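Local structure of putative oxidoreductase (Thermus thermophilus, 2ISM) at residues E24-G29 with R54-G59; R96-A99 with N105-V108; D145-V150 with E179-N184; Q266-G271 with A289-V294; S333-D336 with Q340-P343. The protein is a putative oxidoreductase whose chain folds into a six-bladed beta-propeller and carries a bound calcium ion. All blocks are in the same frame, centred on the assembly; numbering follows the deposited sequence.

Interaction 1. Residues E24-G29 with R54-G59; sequences EEVVGG and RLFREG
Phe56 reaches from strand 52-57 to Val26 and Val27 at the end of strand 23-27, bridging two neighbouring propeller blades. Its CB points toward those valines, and with CG anti to the backbone N (chi1 -174°) the ring is carried out against both, one face turned to them. Along one side of the ring, CD1 and then CE1 run past Val27 CG2, with CE1 at 3.7 Å from it. Along the other side, CD2 and CE2 meet Val26 CG1, and CE2 lies 3.6 Å from that methyl. At the tip, CZ lies 3.3 Å from Val26 O, which approaches the ring obliquely. Val27 CB sits over one face, 3.9 Å from the Phe56 ring centroid and 17° off the normal, a CH-pi contact displaced toward the rim. Leu61 touches both Phe56 and Val27. Strand 23-27 pairs with the C-terminal strand 348-351, the way a propeller closes its ring, and Glu24 and Glu25 make salt bridges to Arg350 and Arg347. The chemistry between the segments is largely apolar, apart from the Val26 carbonyl oxygen at the ring tip: dispersion and CH-pi packing join the blades, while directional bonds hold strand 23-27 in its sheet.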
# COMPACT_ATOMS: atom_id res chain seq x y z
N GLU B 24 -12.60 2.08 -8.46
CA GLU B 24 -12.92 2.97 -9.56
C GLU B 24 -12.73 2.16 -10.83
O GLU B 24 -11.72 1.47 -11.00
CB GLU B 24 -12.03 4.21 -9.55
CG GLU B 24 -10.57 3.99 -9.86
CD GLU B 24 -9.78 5.28 -9.82
OE1 GLU B 24 -10.13 6.21 -10.58
OE2 GLU B 24 -8.81 5.36 -9.04
N GLU B 25 -13.72 2.23 -11.72
CA GLU B 25 -13.66 1.50 -12.98
C GLU B 25 -12.72 2.17 -13.96
O GLU B 25 -12.84 3.36 -14.24
CB GLU B 25 -15.06 1.40 -13.58
CG GLU B 25 -15.09 0.83 -14.99
CD GLU B 25 -16.49 0.57 -15.49
OE1 GLU B 25 -16.66 0.38 -16.72
OE2 GLU B 25 -17.43 0.55 -14.66
N VAL B 26 -11.78 1.39 -14.49
CA VAL B 26 -10.83 1.89 -15.46
C VAL B 26 -11.41 1.75 -16.86
O VAL B 26 -11.35 2.68 -17.67
CB VAL B 26 -9.50 1.10 -15.38
CG1 VAL B 26 -8.52 1.62 -16.42
CG2 VAL B 26 -8.90 1.24 -13.97
N VAL B 27 -11.99 0.58 -17.15
CA VAL B 27 -12.59 0.32 -18.45
C VAL B 27 -13.45 -0.93 -18.36
O VAL B 27 -13.18 -1.82 -17.54
CB VAL B 27 -11.50 0.14 -19.55
CG1 VAL B 27 -10.66 -1.09 -19.26
CG2 VAL B 27 -12.15 0.04 -20.92
N GLY B 28 -14.50 -1.00 -19.18
CA GLY B 28 -15.37 -2.16 -19.16
C GLY B 28 -15.75 -2.66 -20.55
O GLY B 28 -15.18 -2.23 -21.56
N GLY B 29 -16.72 -3.56 -20.60
CA GLY B 29 -17.18 -4.11 -21.86
C GLY B 29 -16.26 -5.19 -22.40
O GLY B 29 -16.40 -5.61 -23.55
N ARG B 54 -6.13 -6.24 -25.98
CA ARG B 54 -6.56 -4.86 -26.11
C ARG B 54 -5.55 -3.89 -25.51
O ARG B 54 -4.78 -4.25 -24.62
CB ARG B 54 -7.91 -4.65 -25.41
CG ARG B 54 -8.99 -5.63 -25.83
CD ARG B 54 -9.33 -5.49 -27.30
NE ARG B 54 -10.14 -4.32 -27.59
CZ ARG B 54 -11.42 -4.19 -27.23
NH1 ARG B 54 -12.03 -5.16 -26.58
NH2 ARG B 54 -12.08 -3.09 -27.55
N LEU B 55 -5.57 -2.67 -26.02
CA LEU B 55 -4.70 -1.61 -25.53
C LEU B 55 -5.59 -0.50 -25.01
O LEU B 55 -6.43 0.02 -25.75
CB LEU B 55 -3.82 -1.04 -26.65
CG LEU B 55 -3.10 0.27 -26.28
CD1 LEU B 55 -2.00 -0.02 -25.26
CD2 LEU B 55 -2.49 0.91 -27.53
N PHE B 56 -5.44 -0.16 -23.74
CA PHE B 56 -6.22 0.92 -23.16
C PHE B 56 -5.21 2.03 -22.90
O PHE B 56 -4.22 1.83 -22.18
CB PHE B 56 -6.88 0.50 -21.85
CG PHE B 56 -7.81 1.55 -21.30
CD1 PHE B 56 -8.97 1.90 -21.98
CD2 PHE B 56 -7.51 2.21 -20.11
CE1 PHE B 56 -9.82 2.89 -21.50
CE2 PHE B 56 -8.35 3.20 -19.61
CZ PHE B 56 -9.51 3.54 -20.31
N ARG B 57 -5.45 3.18 -23.50
CA ARG B 57 -4.54 4.31 -23.37
C ARG B 57 -5.29 5.61 -23.57
O ARG B 57 -6.06 5.76 -24.52
CB ARG B 57 -3.43 4.19 -24.42
CG ARG B 57 -2.29 5.17 -24.28
CD ARG B 57 -1.45 5.18 -25.55
NE ARG B 57 -0.23 5.97 -25.40
CZ ARG B 57 0.54 6.36 -26.41
NH1 ARG B 57 0.21 6.03 -27.65
NH2 ARG B 57 1.63 7.07 -26.18
N GLU B 58 -5.08 6.56 -22.66
CA GLU B 58 -5.74 7.86 -22.76
C GLU B 58 -7.25 7.72 -22.96
O GLU B 58 -7.83 8.35 -23.85
CB GLU B 58 -5.13 8.66 -23.90
CG GLU B 58 -3.71 9.14 -23.62
CD GLU B 58 -3.01 9.65 -24.87
OE1 GLU B 58 -3.72 10.08 -25.81
OE2 GLU B 58 -1.76 9.65 -24.90
N GLY B 59 -7.88 6.88 -22.14
CA GLY B 59 -9.31 6.69 -22.23
C GLY B 59 -9.85 6.00 -23.47
O GLY B 59 -11.07 5.99 -23.68

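Interaction 2. Residues R96-A99 with N105-V108; sequences RTVA and NQVV
Arg96 and Gln106 face each other as an antiparallel hydrogen-bonded pair, and next to them Thr97 and Asn105 form a non-hydrogen-bonded pair. The tight part lies here. Arg96 N donates to Gln106 O and Gln106 N to Arg96 O, both at 2.9 Å. The same oxygen, Arg96 O, receives a CA-H...O contact from Asn105 CA at 3.4 Å. At the second pair the backbones draw in until Thr97 CA and Asn105 CA are 4.2 Å apart. Thr97 OG1, close to the Asn105 amide, takes a hydrogen bond from Gly76 N. On the other sheet face, the Arg96 and Gln106 side chains run side by side in the same direction. The Gln106 amide stands at the edge of the Arg96 guanidinium, their planes 40° apart, and Val98 CG2 lies over the centre of one guanidinium face, 4.3 Å above its plane. Val108 CG1 adds an ordinary methyl contact, 3.8 Å from Arg96 NE. The looser side is the strand end: beyond Val98 the first strand stops and Ala99 is exposed. The short strand axes make an angle of 123°, well short of flat antiparallel alignment, as expected at the strongly twisted end of the beta hairpin 92-98/104-112, the two middle strands of a four-stranded propeller blade.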
# COMPACT_ATOMS: atom_id res chain seq x y z
N ARG B 96 -1.44 -19.24 -24.90
CA ARG B 96 -2.70 -19.48 -25.61
C ARG B 96 -2.93 -20.94 -25.99
O ARG B 96 -1.99 -21.72 -26.14
CB ARG B 96 -2.75 -18.65 -26.90
CG ARG B 96 -1.75 -19.10 -27.96
CD ARG B 96 -2.07 -18.53 -29.34
NE ARG B 96 -1.05 -18.89 -30.32
CZ ARG B 96 -1.09 -18.58 -31.61
NH1 ARG B 96 -2.12 -17.90 -32.10
NH2 ARG B 96 -0.10 -18.94 -32.42
N THR B 97 -4.21 -21.29 -26.13
CA THR B 97 -4.60 -22.62 -26.55
C THR B 97 -4.82 -22.46 -28.06
O THR B 97 -5.59 -21.58 -28.48
CB THR B 97 -5.94 -23.06 -25.91
OG1 THR B 97 -5.92 -22.75 -24.50
CG2 THR B 97 -6.14 -24.56 -26.08
N VAL B 98 -4.15 -23.27 -28.86
CA VAL B 98 -4.30 -23.17 -30.31
C VAL B 98 -4.75 -24.50 -30.90
O VAL B 98 -4.46 -25.56 -30.34
CB VAL B 98 -2.97 -22.71 -30.97
CG1 VAL B 98 -1.95 -23.84 -30.98
CG2 VAL B 98 -3.24 -22.21 -32.39
N ALA B 99 -5.47 -24.45 -32.02
CA ALA B 99 -5.97 -25.66 -32.67
C ALA B 99 -5.31 -25.94 -34.02
O ALA B 99 -5.27 -27.09 -34.47
CB ALA B 99 -7.49 -25.56 -32.85
N ASN B 105 -1.57 -26.20 -25.86
CA ASN B 105 -1.31 -24.89 -25.28
C ASN B 105 0.14 -24.53 -25.60
O ASN B 105 0.98 -25.41 -25.82
CB ASN B 105 -1.55 -24.89 -23.76
CG ASN B 105 -3.03 -24.82 -23.39
OD1 ASN B 105 -3.59 -25.75 -22.80
ND2 ASN B 105 -3.66 -23.72 -23.74
N GLN B 106 0.43 -23.24 -25.65
CA GLN B 106 1.78 -22.79 -25.96
C GLN B 106 1.99 -21.38 -25.47
O GLN B 106 1.03 -20.66 -25.18
CB GLN B 106 2.01 -22.81 -27.48
CG GLN B 106 0.93 -22.08 -28.26
CD GLN B 106 1.25 -21.94 -29.74
OE1 GLN B 106 1.75 -22.86 -30.38
NE2 GLN B 106 0.94 -20.78 -30.29
N VAL B 107 3.25 -21.00 -25.36
CA VAL B 107 3.61 -19.66 -24.96
C VAL B 107 4.21 -19.08 -26.23
O VAL B 107 5.11 -19.67 -26.82
CB VAL B 107 4.69 -19.63 -23.87
CG1 VAL B 107 5.15 -18.19 -23.65
CG2 VAL B 107 4.13 -20.21 -22.56
N VAL B 108 3.67 -17.95 -26.67
CA VAL B 108 4.17 -17.30 -27.86
C VAL B 108 4.72 -15.94 -27.47
O VAL B 108 4.55 -15.49 -26.34
CB VAL B 108 3.07 -17.13 -28.93
CG1 VAL B 108 2.59 -18.49 -29.41
CG2 VAL B 108 1.90 -16.32 -28.36

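Interaction 3. Residues D145-V150 with E179-N184; sequences DGMLYV and EPAPGN
Beside the contact of Met147 with Ala181 and Pro182 lie two flat groups, the Tyr149 ring and the Asp145 carboxylate. The phenol ring has Asp145 OD1 at its edge, in plane, and pairs edge-to-face with Trp209 and with Tyr197. Its hydroxyl, Tyr149 OH, donates to Asp145 OD2 at 2.6 Å on the syn side, 26° out of the carboxylate plane. The other oxygen, Asp145 OD1, is met from above that plane by Met147 N at 2.9 Å, closing an Asx turn that leads into strand 148-151. From this fixed backbone the Met147 side chain bends twice, at chi2 (-61°) and again at chi3, which brings its methyl CE to the 179-184 loop. There CE is modelled against Ala181 CB and the CD side of Pro182, closer than carbons normally sit, so the exact spacing is doubtful. The loop keeps its own shape by a type II turn, in which Asn184 N bonds to Ala181 O and Gly183 takes the positive-phi position. Arg173 makes a salt bridge to Asp145 OD2 and touches Met147 and Ala181. The contact is therefore chemically divided: the methionine meets the loop by apolar contact, while the polar bonds brace the turn that presents it.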
# COMPACT_ATOMS: atom_id res chain seq x y z
N ASP B 145 14.08 -13.17 -10.65
CA ASP B 145 15.29 -13.72 -11.25
C ASP B 145 15.34 -13.49 -12.75
O ASP B 145 16.27 -13.92 -13.42
CB ASP B 145 15.39 -15.22 -10.95
CG ASP B 145 14.15 -15.99 -11.37
OD1 ASP B 145 13.29 -15.42 -12.08
OD2 ASP B 145 14.04 -17.18 -11.01
N GLY B 146 14.32 -12.80 -13.28
CA GLY B 146 14.28 -12.52 -14.70
C GLY B 146 13.86 -13.70 -15.57
O GLY B 146 13.92 -13.63 -16.80
N MET B 147 13.42 -14.78 -14.94
CA MET B 147 13.00 -15.97 -15.68
C MET B 147 11.50 -16.00 -15.89
O MET B 147 10.74 -15.39 -15.14
CB MET B 147 13.46 -17.23 -14.94
CG MET B 147 14.96 -17.27 -14.70
SD MET B 147 15.90 -17.26 -16.25
CE MET B 147 16.91 -18.62 -16.04
N LEU B 148 11.08 -16.72 -16.93
CA LEU B 148 9.66 -16.84 -17.26
C LEU B 148 9.01 -18.04 -16.58
O LEU B 148 9.38 -19.18 -16.82
CB LEU B 148 9.48 -16.96 -18.77
CG LEU B 148 8.05 -17.21 -19.26
CD1 LEU B 148 7.15 -16.07 -18.82
CD2 LEU B 148 8.04 -17.35 -20.78
N TYR B 149 8.02 -17.77 -15.73
CA TYR B 149 7.30 -18.81 -15.02
C TYR B 149 5.96 -19.04 -15.72
O TYR B 149 5.28 -18.08 -16.08
CB TYR B 149 7.08 -18.41 -13.56
CG TYR B 149 8.35 -18.42 -12.74
CD1 TYR B 149 8.57 -19.41 -11.78
CD2 TYR B 149 9.34 -17.45 -12.92
CE1 TYR B 149 9.74 -19.44 -11.02
CE2 TYR B 149 10.51 -17.46 -12.16
CZ TYR B 149 10.70 -18.46 -11.21
OH TYR B 149 11.84 -18.47 -10.44
N VAL B 150 5.60 -20.31 -15.88
CA VAL B 150 4.37 -20.69 -16.58
C VAL B 150 3.58 -21.74 -15.82
O VAL B 150 4.13 -22.78 -15.46
CB VAL B 150 4.71 -21.29 -17.96
CG1 VAL B 150 3.44 -21.53 -18.77
CG2 VAL B 150 5.68 -20.37 -18.71
N GLU B 179 14.34 -21.42 -23.35
CA GLU B 179 15.13 -22.56 -22.92
C GLU B 179 14.90 -22.87 -21.45
O GLU B 179 14.52 -21.98 -20.67
CB GLU B 179 16.62 -22.28 -23.15
CG GLU B 179 17.02 -22.23 -24.61
CD GLU B 179 16.87 -23.58 -25.30
OE1 GLU B 179 17.55 -24.54 -24.87
OE2 GLU B 179 16.08 -23.68 -26.26
N PRO B 180 15.09 -24.13 -21.04
CA PRO B 180 14.90 -24.49 -19.64
C PRO B 180 15.83 -23.58 -18.84
O PRO B 180 16.99 -23.40 -19.21
CB PRO B 180 15.35 -25.95 -19.59
CG PRO B 180 14.97 -26.45 -20.94
CD PRO B 180 15.40 -25.33 -21.85
N ALA B 181 15.32 -23.01 -17.76
CA ALA B 181 16.11 -22.10 -16.93
C ALA B 181 17.29 -22.79 -16.25
O ALA B 181 17.14 -23.88 -15.69
CB ALA B 181 15.22 -21.44 -15.88
N PRO B 182 18.48 -22.18 -16.30
CA PRO B 182 19.61 -22.84 -15.65
C PRO B 182 19.33 -22.99 -14.16
O PRO B 182 18.73 -22.11 -13.54
CB PRO B 182 20.78 -21.90 -15.95
CG PRO B 182 20.13 -20.56 -16.15
CD PRO B 182 18.89 -20.92 -16.94
N GLY B 183 19.75 -24.11 -13.59
CA GLY B 183 19.51 -24.34 -12.19
C GLY B 183 18.17 -25.01 -11.92
O GLY B 183 17.83 -25.24 -10.76
N ASN B 184 17.40 -25.30 -12.97
CA ASN B 184 16.11 -25.97 -12.77
C ASN B 184 16.37 -27.30 -12.07
O ASN B 184 17.38 -27.96 -12.30
CB ASN B 184 15.40 -26.20 -14.11
CG ASN B 184 14.41 -25.08 -14.45
OD1 ASN B 184 13.69 -25.15 -15.44
ND2 ASN B 184 14.37 -24.04 -13.62

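Interaction 4. Residues Q266-G271 with A289-V294; sequences QGFPPG and ALLRLV
Phe268 and Leu291 come at each other from opposite directions, the leucine branch ending on the flat of the ring. Leu291 CD1 stands over the middle of one face, 3.5 Å from the Phe268 centroid and 13° off the normal, a close CH-pi contact. Its approach is so central that CD1 touches all six ring carbons. The branch carbon, Leu291 CG, leans toward the tip of the ring and lies 3.5 Å from Phe268 CZ. The edge of the ring has a different neighbour: Ala289 O, near the ring plane, at 3.5 Å from Phe268 CZ. Both chains are extended toward this meeting point. Phe268 has CG anti to its backbone N (chi1 -176°), and in Leu291 the CD1 branch continues the chain straight (chi2 -177°). The contact itself is apolar apart from the carbonyl at the rim. Phe268 belongs to the loop entering strand 270-276 and also meets the Trp264 ring of strand 262-264 in the preceding blade. Leu291 lies on strand 289-298, bonded through its backbone to Val282 and touching Thr309 of strand 301-312. The aromatic side chain thus packs on the third strand of a blade whose second strand, 279-284, runs between 270-276 and 289-298.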
# COMPACT_ATOMS: atom_id res chain seq x y z
N GLN B 266 -14.25 -25.48 2.48
CA GLN B 266 -15.28 -24.93 1.62
C GLN B 266 -14.68 -24.08 0.50
O GLN B 266 -13.97 -23.11 0.77
CB GLN B 266 -16.28 -24.11 2.43
CG GLN B 266 -15.73 -22.78 2.92
CD GLN B 266 -14.43 -22.93 3.68
OE1 GLN B 266 -14.43 -23.08 4.91
NE2 GLN B 266 -13.31 -22.90 2.96
N GLY B 267 -14.97 -24.45 -0.74
CA GLY B 267 -14.10 -24.11 -1.85
C GLY B 267 -14.09 -22.63 -2.15
O GLY B 267 -15.11 -21.95 -2.05
N PHE B 268 -12.92 -22.11 -2.53
CA PHE B 268 -12.81 -20.74 -3.01
C PHE B 268 -11.96 -20.66 -4.27
O PHE B 268 -10.80 -20.25 -4.23
CB PHE B 268 -12.21 -19.84 -1.92
CG PHE B 268 -12.14 -18.39 -2.30
CD1 PHE B 268 -13.24 -17.57 -2.15
CD2 PHE B 268 -10.97 -17.85 -2.81
CE1 PHE B 268 -13.18 -16.23 -2.50
CE2 PHE B 268 -10.90 -16.52 -3.16
CZ PHE B 268 -12.01 -15.71 -3.01
N PRO B 269 -12.54 -21.07 -5.40
CA PRO B 269 -11.81 -21.15 -6.66
C PRO B 269 -11.10 -19.84 -7.00
O PRO B 269 -11.77 -18.84 -7.26
CB PRO B 269 -12.91 -21.44 -7.68
CG PRO B 269 -13.96 -22.14 -6.90
CD PRO B 269 -13.94 -21.53 -5.53
N PRO B 270 -9.78 -19.86 -6.99
CA PRO B 270 -8.99 -18.64 -7.17
C PRO B 270 -8.54 -18.26 -8.57
O PRO B 270 -8.35 -19.11 -9.44
CB PRO B 270 -7.79 -18.90 -6.28
CG PRO B 270 -7.51 -20.34 -6.58
CD PRO B 270 -8.91 -20.98 -6.59
N GLY B 271 -8.39 -16.96 -8.76
CA GLY B 271 -7.88 -16.44 -10.01
C GLY B 271 -6.41 -16.22 -9.65
O GLY B 271 -5.78 -17.08 -9.02
N ALA B 289 -15.22 -12.54 -4.81
CA ALA B 289 -14.64 -11.62 -3.84
C ALA B 289 -13.12 -11.60 -3.91
O ALA B 289 -12.50 -12.51 -4.46
CB ALA B 289 -15.07 -12.03 -2.43
N LEU B 290 -12.54 -10.54 -3.36
CA LEU B 290 -11.10 -10.39 -3.31
C LEU B 290 -10.76 -10.58 -1.84
O LEU B 290 -11.19 -9.79 -1.00
CB LEU B 290 -10.69 -8.99 -3.76
CG LEU B 290 -9.19 -8.69 -3.70
CD1 LEU B 290 -8.44 -9.57 -4.71
CD2 LEU B 290 -8.95 -7.22 -4.00
N LEU B 291 -10.01 -11.63 -1.52
CA LEU B 291 -9.65 -11.89 -0.14
C LEU B 291 -8.25 -11.40 0.19
O LEU B 291 -7.37 -11.37 -0.67
CB LEU B 291 -9.77 -13.38 0.18
CG LEU B 291 -11.14 -14.03 -0.06
CD1 LEU B 291 -11.10 -15.48 0.36
CD2 LEU B 291 -12.21 -13.27 0.71
N ARG B 292 -8.08 -11.00 1.44
CA ARG B 292 -6.80 -10.51 1.95
C ARG B 292 -6.31 -11.54 2.96
O ARG B 292 -7.00 -11.84 3.93
CB ARG B 292 -7.00 -9.15 2.63
CG ARG B 292 -5.75 -8.59 3.28
CD ARG B 292 -6.05 -7.39 4.18
NE ARG B 292 -6.53 -6.23 3.44
CZ ARG B 292 -7.79 -5.79 3.46
NH1 ARG B 292 -8.71 -6.42 4.18
NH2 ARG B 292 -8.13 -4.72 2.74
N LEU B 293 -5.12 -12.09 2.72
CA LEU B 293 -4.54 -13.07 3.63
C LEU B 293 -3.46 -12.38 4.46
O LEU B 293 -2.48 -11.87 3.91
CB LEU B 293 -3.94 -14.25 2.86
CG LEU B 293 -4.87 -15.39 2.43
CD1 LEU B 293 -6.00 -14.86 1.56
CD2 LEU B 293 -4.06 -16.42 1.67
N VAL B 294 -3.65 -12.35 5.77
CA VAL B 294 -2.68 -11.72 6.66
C VAL B 294 -1.67 -12.78 7.06
O VAL B 294 -2.02 -13.79 7.68
CB VAL B 294 -3.37 -11.16 7.92
CG1 VAL B 294 -2.36 -10.41 8.77
CG2 VAL B 294 -4.52 -10.24 7.52

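Interaction 5. Residues S333-D336 with Q340-P343; sequences SNRD and QVRP
Gln340 and Val341 lie against a type I beta turn, Ser333 to Asp336, within the long loop that joins strands 328-332 and 348-351 of one propeller blade. The Gln340 side chain starts away from the turn, and the contact is made through the backbone: Gln340 O is 3.6 Å from Asn334 CB. Val341 follows and carries most of the side-chain packing. Its CG2 comes to 3.4 Å from the carbonyl oxygen Asn334 O and to 3.7 Å from Arg335 CG, while CG1, placed anti to the backbone N (chi1 -179°), lies 3.8 Å from the same Arg335 CG. Both methyls therefore face one methylene of the arginine, whose chain passes Val341 obliquely before bending at chi3; its NH1 makes weak hydrogen bonds to Gly29 O and Leu30 O. Beyond Val341 the segment runs on through Arg342, whose side chain ends away from the turn, to Pro343. This outer strip is exposed, whereas the turn beneath is anchored by polar bonds: Arg335 N reaches Asp346 OD2, and Arg316 and Arg318 make salt bridges to Asp336 OD2. Across the turn Asp336 N bonds to Ser333 O at 2.9 Å, and Ser333 OG donates to Asp336 OD2 at 2.7 Å, from 45° above the carboxylate plane.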
# COMPACT_ATOMS: atom_id res chain seq x y z
N SER B 333 -14.70 -11.51 -14.17
CA SER B 333 -14.81 -12.64 -15.08
C SER B 333 -16.23 -13.09 -15.37
O SER B 333 -16.45 -14.19 -15.91
CB SER B 333 -13.87 -13.75 -14.61
OG SER B 333 -13.69 -14.74 -15.60
N ASN B 334 -17.19 -12.25 -15.02
CA ASN B 334 -18.61 -12.53 -15.22
C ASN B 334 -19.08 -13.08 -16.55
O ASN B 334 -20.15 -13.68 -16.63
CB ASN B 334 -19.40 -11.28 -14.86
CG ASN B 334 -19.09 -10.78 -13.47
OD1 ASN B 334 -18.84 -9.59 -13.26
ND2 ASN B 334 -19.10 -11.70 -12.51
N ARG B 335 -18.29 -12.88 -17.59
CA ARG B 335 -18.66 -13.35 -18.92
C ARG B 335 -17.93 -14.62 -19.36
O ARG B 335 -17.93 -14.96 -20.54
CB ARG B 335 -18.43 -12.23 -19.94
CG ARG B 335 -19.23 -10.97 -19.65
CD ARG B 335 -18.89 -9.83 -20.61
NE ARG B 335 -19.20 -10.17 -21.99
CZ ARG B 335 -18.91 -9.40 -23.03
NH1 ARG B 335 -18.30 -8.23 -22.84
NH2 ARG B 335 -19.22 -9.78 -24.26
N ASP B 336 -17.31 -15.33 -18.41
CA ASP B 336 -16.57 -16.54 -18.76
C ASP B 336 -17.44 -17.79 -18.87
O ASP B 336 -16.91 -18.90 -19.02
CB ASP B 336 -15.43 -16.79 -17.77
CG ASP B 336 -15.91 -17.09 -16.36
OD1 ASP B 336 -17.11 -17.39 -16.18
OD2 ASP B 336 -15.08 -17.04 -15.43
N GLN B 340 -22.96 -14.34 -13.94
CA GLN B 340 -24.13 -13.59 -14.36
C GLN B 340 -23.62 -12.34 -15.07
O GLN B 340 -22.93 -11.52 -14.46
CB GLN B 340 -24.97 -13.19 -13.15
CG GLN B 340 -25.41 -14.37 -12.29
CD GLN B 340 -26.13 -13.92 -11.03
OE1 GLN B 340 -25.56 -13.23 -10.18
NE2 GLN B 340 -27.40 -14.31 -10.91
N VAL B 341 -23.95 -12.21 -16.34
CA VAL B 341 -23.51 -11.06 -17.12
C VAL B 341 -24.44 -9.87 -16.95
O VAL B 341 -25.65 -9.98 -17.11
CB VAL B 341 -23.40 -11.40 -18.62
CG1 VAL B 341 -22.92 -10.19 -19.40
CG2 VAL B 341 -22.45 -12.58 -18.82
N ARG B 342 -23.85 -8.72 -16.61
CA ARG B 342 -24.61 -7.50 -16.43
C ARG B 342 -23.98 -6.40 -17.29
O ARG B 342 -22.83 -6.51 -17.69
CB ARG B 342 -24.62 -7.08 -14.96
CG ARG B 342 -25.40 -8.03 -14.05
CD ARG B 342 -25.82 -7.31 -12.79
NE ARG B 342 -26.64 -6.14 -13.11
CZ ARG B 342 -26.92 -5.16 -12.27
NH1 ARG B 342 -27.67 -4.14 -12.66
NH2 ARG B 342 -26.44 -5.19 -11.03
N PRO B 343 -24.75 -5.34 -17.59
CA PRO B 343 -24.29 -4.22 -18.41
C PRO B 343 -22.89 -3.70 -18.07
O PRO B 343 -22.56 -3.48 -16.91
CB PRO B 343 -25.36 -3.17 -18.18
CG PRO B 343 -26.59 -4.01 -18.09
CD PRO B 343 -26.14 -5.12 -17.17

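Overall arrangement
The five contacts follow one another along the chain and are distributed round the propeller ring. Interactions 1 and 5, with centres about 17 Å apart, touch through a weak bond of the Arg335 guanidinium to the chain just after strand 23-27. Interactions 2 and 3, centres about 19 Å apart, join neighbouring blades through Val107 CG2 and Val150 CG1 at 4.1 Å. Interaction 4 touches none of the others; interaction 5 is nearest, about 8 Å between nearest atoms. Interactions 3 and 5 lie on opposite sides of the chain's centre, about 36 Å between centres. Beside interaction 4, Pro269 and Pro270 pack on Asp232, sequence neighbour of the calcium ligand Glu233; Tyr243 also binds the ion.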